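Local atomic coordinates of endoglucanase (Clostridium thermocellum, PDB entry 2E4T), a protein that hydrolyses internal beta-1,4-glucosidic bonds of cellulose and xyloglucan through its family 44 glycoside hydrolase domain, the part of a longer enzyme present here. Residues 313-316 with 320-323; 337-342 with 379-384; 284-289 with 293-298. All coordinates share one frame; numbering follows the deposited sequence. Where two conformers were deposited one is given.

Interaction 1 of 3, residues 313-316 with 320-323; sequences APRT and PTYI
R315 lays its guanidinium across the near end of the Y322 side chain. Y322 CD1 sits over the centre of one guanidinium face, 3.6 Å from R315 CZ. The two planes are 42° apart, so the groups are tilted and do not stack flat. The aliphatic part of R315 joins in: its CB lies 3.7 Å from Y322 CG. With CG of Y322 anti to the backbone N, chi1 -175° brings the ring against R315 and T316. There T316 OG1 meets the ring at its edge, 3.5 Å from Y322 CD2.

The polar ends are held mainly from outside. R315 NE forms a salt bridge with D319, and NH1 bonds to Q312. The bend at chi3 of R315 (62°) turns one guanidinium face toward Y322 CD1. D319 also accepts from T321 OG1, which stands in the guanidinium plane. T316 OG1 bonds to E324 and accepts from a water, 2.8 Å away. The same water donates to Y322 O.

Residues 313-316, after helix 304-312, have helical backbone angles, and T316 N bonds to A313 O. The chain then folds back on itself before helix 327-331. No direct hydrogen bond crosses between the segments. Across them the contact is ring-to-guanidinium packing and a water bridge; the charge of R315 is probably balanced by D319.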
loop_
_atom_site.group_PDB
_atom_site.type_symbol
_atom_site.label_atom_id
_atom_site.label_comp_id
_atom_site.label_asym_id
_atom_site.label_seq_id
_atom_site.Cartn_x
_atom_site.Cartn_y
_atom_site.Cartn_z
ATOM N N ALA A 313 -15.771 8.130 0.674
ATOM C CA ALA A 313 -14.863 7.670 1.698
ATOM C C ALA A 313 -13.401 8.090 1.497
ATOM O O ALA A 313 -12.712 8.292 2.513
ATOM C CB ALA A 313 -14.970 6.147 1.830
ATOM N N PRO A 314 -12.890 8.196 0.270
ATOM C CA PRO A 314 -11.490 8.629 0.135
ATOM C C PRO A 314 -11.242 10.011 0.810
ATOM O O PRO A 314 -10.091 10.302 1.155
ATOM C CB PRO A 314 -11.261 8.681 -1.382
ATOM C CG PRO A 314 -12.213 7.610 -1.889
ATOM C CD PRO A 314 -13.458 7.798 -1.043
ATOM N N ARG A 315 -12.277 10.818 0.987
ATOM C CA ARG A 315 -12.091 12.107 1.644
ATOM C C ARG A 315 -11.601 11.970 3.079
ATOM O O ARG A 315 -10.976 12.904 3.598
ATOM C CB ARG A 315 -13.377 12.929 1.518
ATOM C CG ARG A 315 -13.618 13.386 0.108
ATOM C CD ARG A 315 -15.029 13.932 -0.106
ATOM N NE ARG A 315 -15.223 15.120 0.747
ATOM C CZ ARG A 315 -16.428 15.639 0.992
ATOM N NH1 ARG A 315 -17.546 15.090 0.465
ATOM N NH2 ARG A 315 -16.499 16.700 1.804
ATOM N N THR A 316 -11.871 10.844 3.752
ATOM C CA THR A 316 -11.315 10.686 5.107
ATOM C C THR A 316 -9.784 10.699 5.099
ATOM O O THR A 316 -9.154 10.975 6.116
ATOM C CB THR A 316 -11.860 9.384 5.725
ATOM O OG1 THR A 316 -13.273 9.538 5.758
ATOM C CG2 THR A 316 -11.278 9.075 7.071
ATOM N N PRO A 320 -10.363 17.789 5.832
ATOM C CA PRO A 320 -10.794 18.021 7.210
ATOM C C PRO A 320 -12.289 18.262 7.349
ATOM O O PRO A 320 -12.810 18.116 8.506
ATOM C CB PRO A 320 -9.999 19.267 7.632
ATOM C CG PRO A 320 -9.674 19.967 6.374
ATOM C CD PRO A 320 -9.494 18.848 5.313
ATOM N N THR A 321 -12.993 18.576 6.272
ATOM C CA THR A 321 -14.412 18.840 6.399
ATOM C C THR A 321 -15.270 17.574 6.352
ATOM O O THR A 321 -16.493 17.662 6.560
ATOM C CB THR A 321 -14.907 19.795 5.281
ATOM O OG1 THR A 321 -14.948 19.124 4.010
ATOM C CG2 THR A 321 -14.043 21.076 5.191
ATOM N N TYR A 322 -14.671 16.424 6.041
ATOM C CA TYR A 322 -15.468 15.213 5.829
ATOM C C TYR A 322 -15.443 14.278 7.040
ATOM O O TYR A 322 -14.379 13.785 7.444
ATOM C CB TYR A 322 -14.935 14.462 4.565
ATOM C CG TYR A 322 -15.832 13.297 4.268
ATOM C CD1 TYR A 322 -17.122 13.523 3.802
ATOM C CD2 TYR A 322 -15.410 11.977 4.470
ATOM C CE1 TYR A 322 -17.973 12.469 3.563
ATOM C CE2 TYR A 322 -16.270 10.922 4.246
ATOM C CZ TYR A 322 -17.539 11.176 3.800
ATOM O OH TYR A 322 -18.374 10.098 3.602
ATOM N N ILE A 323 -16.634 13.983 7.590
ATOM C CA ILE A 323 -16.802 13.079 8.732
ATOM C C ILE A 323 -17.626 11.878 8.232
ATOM O O ILE A 323 -18.836 11.937 8.038
ATOM C CB ILE A 323 -17.536 13.752 9.874
ATOM C CG1 ILE A 323 -16.796 15.031 10.339
ATOM C CG2 ILE A 323 -17.666 12.769 11.030
ATOM C CD1 ILE A 323 -15.336 14.802 10.747
HETATM O O HOH W 1 -14.100 11.021 7.996
#

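Interaction 2 of 3, residues 337-342 with 379-384; sequences PILPNL and GIFGKY
L339 meets I380 and F381 through a single methyl, CD1. The segment begins before it with P337, which follows a cis peptide bond and occupies the N-cap position of helix 338-349. P337 O has two donors from N341. The side-chain ND2 bonds to it at 2.9 Å and almost straight (171°), and the backbone N bonds at 3.2 Å. ND2 comes in from above the carbonyl plane, while the oxygen lies close to the plane of the N341 amide. I338 turns to another side and packs on F235 and Y238 of helix 235-240.

L339 is the residue that reaches the second helix. Its CG is anti to the carbonyl carbon (chi1 -59°), and the extended chi2 carries CD1 outward. L339 CD1 touches I380 CG2 at 3.8 Å, where the two side chains cross at about a right angle. The same L339 CD1 also approaches the edge of the F381 ring, 4.2 Å from F381 CD1. F381 starts out pointing away from helix 338-349, but its ring comes back nearer.

These are two outer helices of the TIM barrel of the catalytic domain. They precede and follow barrel strand 354-360, an alpha-beta-alpha succession. L339 and F381 both rest on I357 of that strand, and L339 also rests on L355. The backbones stay apart, with the nearest CA atoms, L339 and Y384, 7.6 Å from each other.

Further on, N341 OD1 accepts from R255, and L342 packs on W256. On the opposing helix, the Y384 ring meets W318, and I380 also touches W318.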
loop_
_atom_site.group_PDB
_atom_site.type_symbol
_atom_site.label_atom_id
_atom_site.label_comp_id
_atom_site.label_asym_id
_atom_site.label_seq_id
_atom_site.Cartn_x
_atom_site.Cartn_y
_atom_site.Cartn_z
ATOM N N PRO A 337 -8.229 14.348 9.228
ATOM C CA PRO A 337 -8.093 13.326 8.192
ATOM C C PRO A 337 -6.822 12.517 8.407
ATOM O O PRO A 337 -5.820 13.003 8.975
ATOM C CB PRO A 337 -8.030 14.132 6.898
ATOM C CG PRO A 337 -7.468 15.500 7.328
ATOM C CD PRO A 337 -8.038 15.722 8.708
ATOM N N ILE A 338 -6.819 11.240 7.990
ATOM C CA ILE A 338 -5.778 10.340 8.476
ATOM C C ILE A 338 -4.418 10.597 7.847
ATOM O O ILE A 338 -3.413 10.528 8.574
ATOM C CB ILE A 338 -6.228 8.848 8.359
ATOM C CG1 ILE A 338 -5.277 7.924 9.124
ATOM C CG2 ILE A 338 -6.422 8.388 6.942
ATOM C CD1 ILE A 338 -5.260 8.129 10.631
ATOM N N LEU A 339 -4.305 10.883 6.539
ATOM C CA LEU A 339 -2.973 11.059 5.986
ATOM C C LEU A 339 -2.274 12.293 6.593
ATOM O O LEU A 339 -1.107 12.175 6.983
ATOM C CB LEU A 339 -2.932 11.086 4.460
ATOM C CG LEU A 339 -3.466 9.821 3.779
ATOM C CD1 LEU A 339 -3.407 10.016 2.255
ATOM C CD2 LEU A 339 -2.711 8.552 4.197
ATOM N N PRO A 340 -2.928 13.449 6.696
ATOM C CA PRO A 340 -2.225 14.589 7.336
ATOM C C PRO A 340 -1.855 14.295 8.776
ATOM O O PRO A 340 -0.817 14.777 9.247
ATOM C CB PRO A 340 -3.273 15.754 7.176
ATOM C CG PRO A 340 -4.004 15.390 5.901
ATOM C CD PRO A 340 -4.202 13.882 6.050
ATOM N N ASN A 341 -2.682 13.532 9.508
ATOM C CA ASN A 341 -2.303 13.176 10.884
ATOM C C ASN A 341 -1.036 12.301 10.907
ATOM O O ASN A 341 -0.141 12.519 11.742
ATOM C CB ASN A 341 -3.465 12.565 11.657
ATOM C CG ASN A 341 -4.314 13.646 12.270
ATOM O OD1 ASN A 341 -4.078 14.029 13.423
ATOM N ND2 ASN A 341 -5.263 14.197 11.544
ATOM N N LEU A 342 -0.973 11.295 10.019
ATOM C CA LEU A 342 0.227 10.451 9.968
ATOM C C LEU A 342 1.446 11.298 9.565
ATOM O O LEU A 342 2.545 11.154 10.128
ATOM C CB LEU A 342 0.014 9.288 8.998
ATOM C CG LEU A 342 -1.018 8.263 9.465
ATOM C CD1 LEU A 342 -1.412 7.330 8.309
ATOM C CD2 LEU A 342 -0.475 7.435 10.664
ATOM N N GLY A 379 -5.105 9.261 -6.742
ATOM C CA GLY A 379 -4.854 10.696 -6.900
ATOM C C GLY A 379 -4.414 11.322 -5.563
ATOM O O GLY A 379 -3.462 12.137 -5.523
ATOM N N ILE A 380 -5.114 10.955 -4.486
ATOM C CA ILE A 380 -4.801 11.447 -3.155
ATOM C C ILE A 380 -3.404 10.992 -2.719
ATOM O O ILE A 380 -2.618 11.797 -2.178
ATOM C CB ILE A 380 -5.909 10.947 -2.173
ATOM C CG1 ILE A 380 -7.230 11.635 -2.498
ATOM C CG2 ILE A 380 -5.489 11.147 -0.728
ATOM C CD1 ILE A 380 -8.438 10.840 -2.028
ATOM N N PHE A 381 -3.107 9.716 -2.878
ATOM C CA PHE A 381 -1.783 9.224 -2.500
ATOM C C PHE A 381 -0.704 10.044 -3.191
ATOM O O PHE A 381 0.331 10.401 -2.590
ATOM C CB PHE A 381 -1.618 7.755 -2.850
ATOM C CG PHE A 381 -2.409 6.769 -1.994
ATOM C CD1 PHE A 381 -3.023 7.128 -0.804
ATOM C CD2 PHE A 381 -2.472 5.451 -2.382
ATOM C CE1 PHE A 381 -3.719 6.181 -0.016
ATOM C CE2 PHE A 381 -3.167 4.501 -1.598
ATOM C CZ PHE A 381 -3.743 4.867 -0.432
ATOM N N GLY A 382 -0.906 10.313 -4.485
ATOM C CA GLY A 382 0.126 11.057 -5.220
ATOM C C GLY A 382 0.252 12.475 -4.730
ATOM O O GLY A 382 1.409 12.862 -4.406
ATOM N N LYS A 383 -0.891 13.159 -4.586
ATOM C CA LYS A 383 -0.947 14.587 -4.251
ATOM C C LYS A 383 -0.409 14.845 -2.863
ATOM O O LYS A 383 0.244 15.872 -2.618
ATOM C CB LYS A 383 -2.403 15.050 -4.363
ATOM C CG LYS A 383 -2.672 16.502 -4.012
ATOM C CD LYS A 383 -4.132 16.869 -4.336
ATOM C CE LYS A 383 -4.472 18.290 -3.941
ATOM N NZ LYS A 383 -5.847 18.600 -4.326
ATOM N N TYR A 384 -0.715 13.947 -1.896
ATOM C CA TYR A 384 -0.390 14.176 -0.503
ATOM C C TYR A 384 0.927 13.544 -0.115
ATOM O O TYR A 384 1.335 13.686 1.050
ATOM C CB TYR A 384 -1.603 13.866 0.404
ATOM C CG TYR A 384 -2.799 14.808 0.179
ATOM C CD1 TYR A 384 -2.853 16.031 0.804
ATOM C CD2 TYR A 384 -3.762 14.531 -0.729
ATOM C CE1 TYR A 384 -3.901 16.927 0.546
ATOM C CE2 TYR A 384 -4.821 15.406 -1.014
ATOM C CZ TYR A 384 -4.851 16.636 -0.398
ATOM O OH TYR A 384 -5.864 17.507 -0.738
#

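Interaction 3 of 3, residues 284-289 with 293-298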
loop_
_atom_site.group_PDB
_atom_site.type_symbol
_atom_site.label_atom_id
_atom_site.label_comp_id
_atom_site.label_asym_id
_atom_site.label_seq_id
_atom_site.Cartn_x
_atom_site.Cartn_y
_atom_site.Cartn_z
ATOM N N TRP A 284 -4.941 0.195 5.780
ATOM C CA TRP A 284 -6.111 1.044 5.934
ATOM C C TRP A 284 -7.253 0.439 5.108
ATOM O O TRP A 284 -7.359 0.663 3.904
ATOM C CB TRP A 284 -5.834 2.506 5.486
ATOM C CG TRP A 284 -6.977 3.424 5.594
ATOM C CD1 TRP A 284 -7.806 3.843 4.571
ATOM C CD2 TRP A 284 -7.453 4.112 6.790
ATOM N NE1 TRP A 284 -8.741 4.765 5.068
ATOM C CE2 TRP A 284 -8.533 4.954 6.405
ATOM C CE3 TRP A 284 -7.043 4.138 8.117
ATOM C CZ2 TRP A 284 -9.205 5.784 7.330
ATOM C CZ3 TRP A 284 -7.726 4.980 9.025
ATOM C CH2 TRP A 284 -8.793 5.778 8.592
ATOM N N TYR A 285 -8.093 -0.343 5.795
ATOM C CA TYR A 285 -9.343 -0.811 5.213
ATOM C C TYR A 285 -10.398 0.118 5.738
ATOM O O TYR A 285 -10.639 0.177 6.948
ATOM C CB TYR A 285 -9.631 -2.260 5.596
ATOM C CG TYR A 285 -8.650 -3.217 4.944
ATOM C CD1 TYR A 285 -8.847 -3.651 3.648
ATOM C CD2 TYR A 285 -7.547 -3.698 5.637
ATOM C CE1 TYR A 285 -7.960 -4.544 3.057
ATOM C CE2 TYR A 285 -6.662 -4.588 5.083
ATOM C CZ TYR A 285 -6.878 -5.047 3.772
ATOM O OH TYR A 285 -6.107 -5.998 3.186
ATOM N N PRO A 286 -11.037 0.941 4.867
ATOM C CA PRO A 286 -11.984 1.936 5.359
ATOM C C PRO A 286 -13.049 1.303 6.236
ATOM O O PRO A 286 -13.620 0.259 5.865
ATOM C CB PRO A 286 -12.586 2.515 4.065
ATOM C CG PRO A 286 -11.527 2.311 3.109
ATOM C CD PRO A 286 -10.844 1.022 3.408
ATOM N N GLU A 287 -13.362 1.998 7.327
ATOM C CA GLU A 287 -14.491 1.657 8.167
ATOM C C GLU A 287 -15.773 2.397 7.724
ATOM O O GLU A 287 -16.865 2.152 8.278
ATOM C CB GLU A 287 -14.173 1.945 9.644
ATOM C CG GLU A 287 -13.123 1.025 10.225
ATOM C CD GLU A 287 -13.653 -0.293 10.781
ATOM O OE1 GLU A 287 -14.798 -0.706 10.486
ATOM O OE2 GLU A 287 -12.889 -0.910 11.584
ATOM N N ALA A 288 -15.651 3.294 6.769
ATOM C CA ALA A 288 -16.807 4.063 6.286
ATOM C C ALA A 288 -17.985 3.130 5.973
ATOM O O ALA A 288 -17.816 2.092 5.322
ATOM C CB ALA A 288 -16.414 4.811 5.023
ATOM N N ARG A 289 -19.168 3.593 6.396
ATOM C CA ARG A 289 -20.410 2.852 6.158
ATOM C C ARG A 289 -21.368 3.715 5.318
ATOM O O ARG A 289 -21.364 4.941 5.386
ATOM C CB ARG A 289 -21.094 2.530 7.489
ATOM C CG ARG A 289 -20.228 1.661 8.386
ATOM C CD ARG A 289 -20.808 1.467 9.790
ATOM N NE ARG A 289 -22.247 1.255 9.893
ATOM C CZ ARG A 289 -22.796 0.041 9.775
ATOM N NH1 ARG A 289 -21.985 -1.020 9.570
ATOM N NH2 ARG A 289 -24.113 -0.073 9.848
ATOM N N GLU A 293 -24.082 -0.620 6.039
ATOM C CA GLU A 293 -23.011 -1.626 5.966
ATOM C C GLU A 293 -21.696 -0.901 5.648
ATOM O O GLU A 293 -21.657 0.191 5.071
ATOM C CB GLU A 293 -23.294 -2.684 4.900
ATOM C CG GLU A 293 -23.545 -2.037 3.597
ATOM C CD GLU A 293 -23.752 -3.021 2.429
ATOM O OE1 GLU A 293 -23.574 -4.255 2.565
ATOM O OE2 GLU A 293 -24.038 -2.569 1.272
ATOM N N ARG A 294 -20.604 -1.564 6.011
ATOM C CA ARG A 294 -19.249 -1.114 5.633
ATOM C C ARG A 294 -19.095 -1.152 4.127
ATOM O O ARG A 294 -19.658 -2.008 3.444
ATOM C CB ARG A 294 -18.226 -2.016 6.354
ATOM C CG ARG A 294 -16.797 -1.485 6.394
ATOM C CD ARG A 294 -15.926 -2.475 7.170
ATOM N NE ARG A 294 -14.562 -1.991 7.231
ATOM C CZ ARG A 294 -13.638 -2.565 8.008
ATOM N NH1 ARG A 294 -13.928 -3.649 8.728
ATOM N NH2 ARG A 294 -12.421 -2.040 8.076
ATOM N N ILE A 295 -18.249 -0.241 3.584
ATOM C CA ILE A 295 -18.061 -0.200 2.129
ATOM C C ILE A 295 -17.204 -1.321 1.581
ATOM O O ILE A 295 -17.178 -1.538 0.344
ATOM C CB ILE A 295 -17.505 1.165 1.668
ATOM C CG1 ILE A 295 -16.100 1.424 2.255
ATOM C CG2 ILE A 295 -18.506 2.275 1.945
ATOM C CD1 ILE A 295 -15.408 2.599 1.558
ATOM N N CYS A 296 -16.479 -2.057 2.445
ATOM C CA CYS A 296 -15.693 -3.184 2.046
ATOM C C CYS A 296 -16.086 -4.386 2.950
ATOM O O CYS A 296 -16.770 -4.257 3.941
ATOM C CB CYS A 296 -14.178 -2.888 2.142
ATOM S SG CYS A 296 -13.602 -2.445 3.790
ATOM N N PHE A 297 -15.587 -5.559 2.538
ATOM C CA PHE A 297 -15.783 -6.810 3.286
ATOM C C PHE A 297 -17.286 -7.193 3.274
ATOM O O PHE A 297 -18.040 -6.960 4.209
ATOM C CB PHE A 297 -15.262 -6.785 4.711
ATOM C CG PHE A 297 -13.817 -6.397 4.883
ATOM C CD1 PHE A 297 -12.850 -6.501 3.851
ATOM C CD2 PHE A 297 -13.400 -5.947 6.130
ATOM C CE1 PHE A 297 -11.525 -6.140 4.101
ATOM C CE2 PHE A 297 -12.074 -5.590 6.339
ATOM C CZ PHE A 297 -11.154 -5.714 5.344
ATOM N N GLY A 298 -17.715 -7.711 2.145
ATOM C CA GLY A 298 -19.095 -8.227 2.051
ATOM C C GLY A 298 -20.198 -7.206 1.707
ATOM O O GLY A 298 -21.389 -7.402 2.043
#
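R294 fills a groove made by Y285, P286 and E287. Its chain is extended from CG to NE, with CG anti to the backbone N, and so the guanidinium reaches the carbonyls of the facing segment. R294 NE donates to P286 O at 2.8 Å and nearly straight (171°). R294 NH2 donates to Y285 O at 3.1 Å, from above that carbonyl's plane, and more weakly to P286 O. Both oxygens lie in the guanidinium plane.

The faces of the group are filled as well. E287 OE1 sits over the centre of one face, 3.3 Å from R294 CZ. The carboxylate is stacked on the guanidinium, with planes 8° apart. This salt bridge is one of charge alone, because no N-H points at OE1. E287 OE2 is taken by W327. F297 CE2 lies over the opposite face, offset toward its rim.

F297 then leans its CZ over one face of the Y285 ring, 3.5 Å from Y285 CD1. The planes are 46° apart, an oblique meeting. Y285 OH bonds to E359. Deeper in, the I295 CD1 methyl lies beside P286, modelled in two conformers, and A288 CB. C296 SG comes to 3.4 Å from P286 O.

I295 N bonds to A288 O at 2.9 Å. Beyond it, R289 and R294 form an antiparallel non-hydrogen-bonded pair in the small hairpin of 289-290 and 293-294. This hairpin follows strand 279-284 at its C-terminal end, the side of a TIM barrel where loops shape the active-site cleft. The R294 charge is probably balanced by E287, while the backbone carbonyls fix the rotation of the guanidinium.

How the interactions relate
Interaction 3 comes first along the chain. It closes the short hairpin loop between 284-289 and 293-298, just after barrel strand 279-284. Helix 304-312 follows, and interaction 1 closes the next short loop, 313-316 with 320-323. Interaction 2 spans further, joining helix 338-349 to helix 368-384 around strand 354-360. The three are in series; none nests in or crosses another. They still touch in space. A313 CB packs on I295 CD1 and A288 CB, linking interactions 1 and 3. T316 O probably accepts from I338 N, and P314 meets I380, linking 1 and 2. W284 touches both T316 and I338. Together they tie the loops after strand 279-284 to two outer barrel helices.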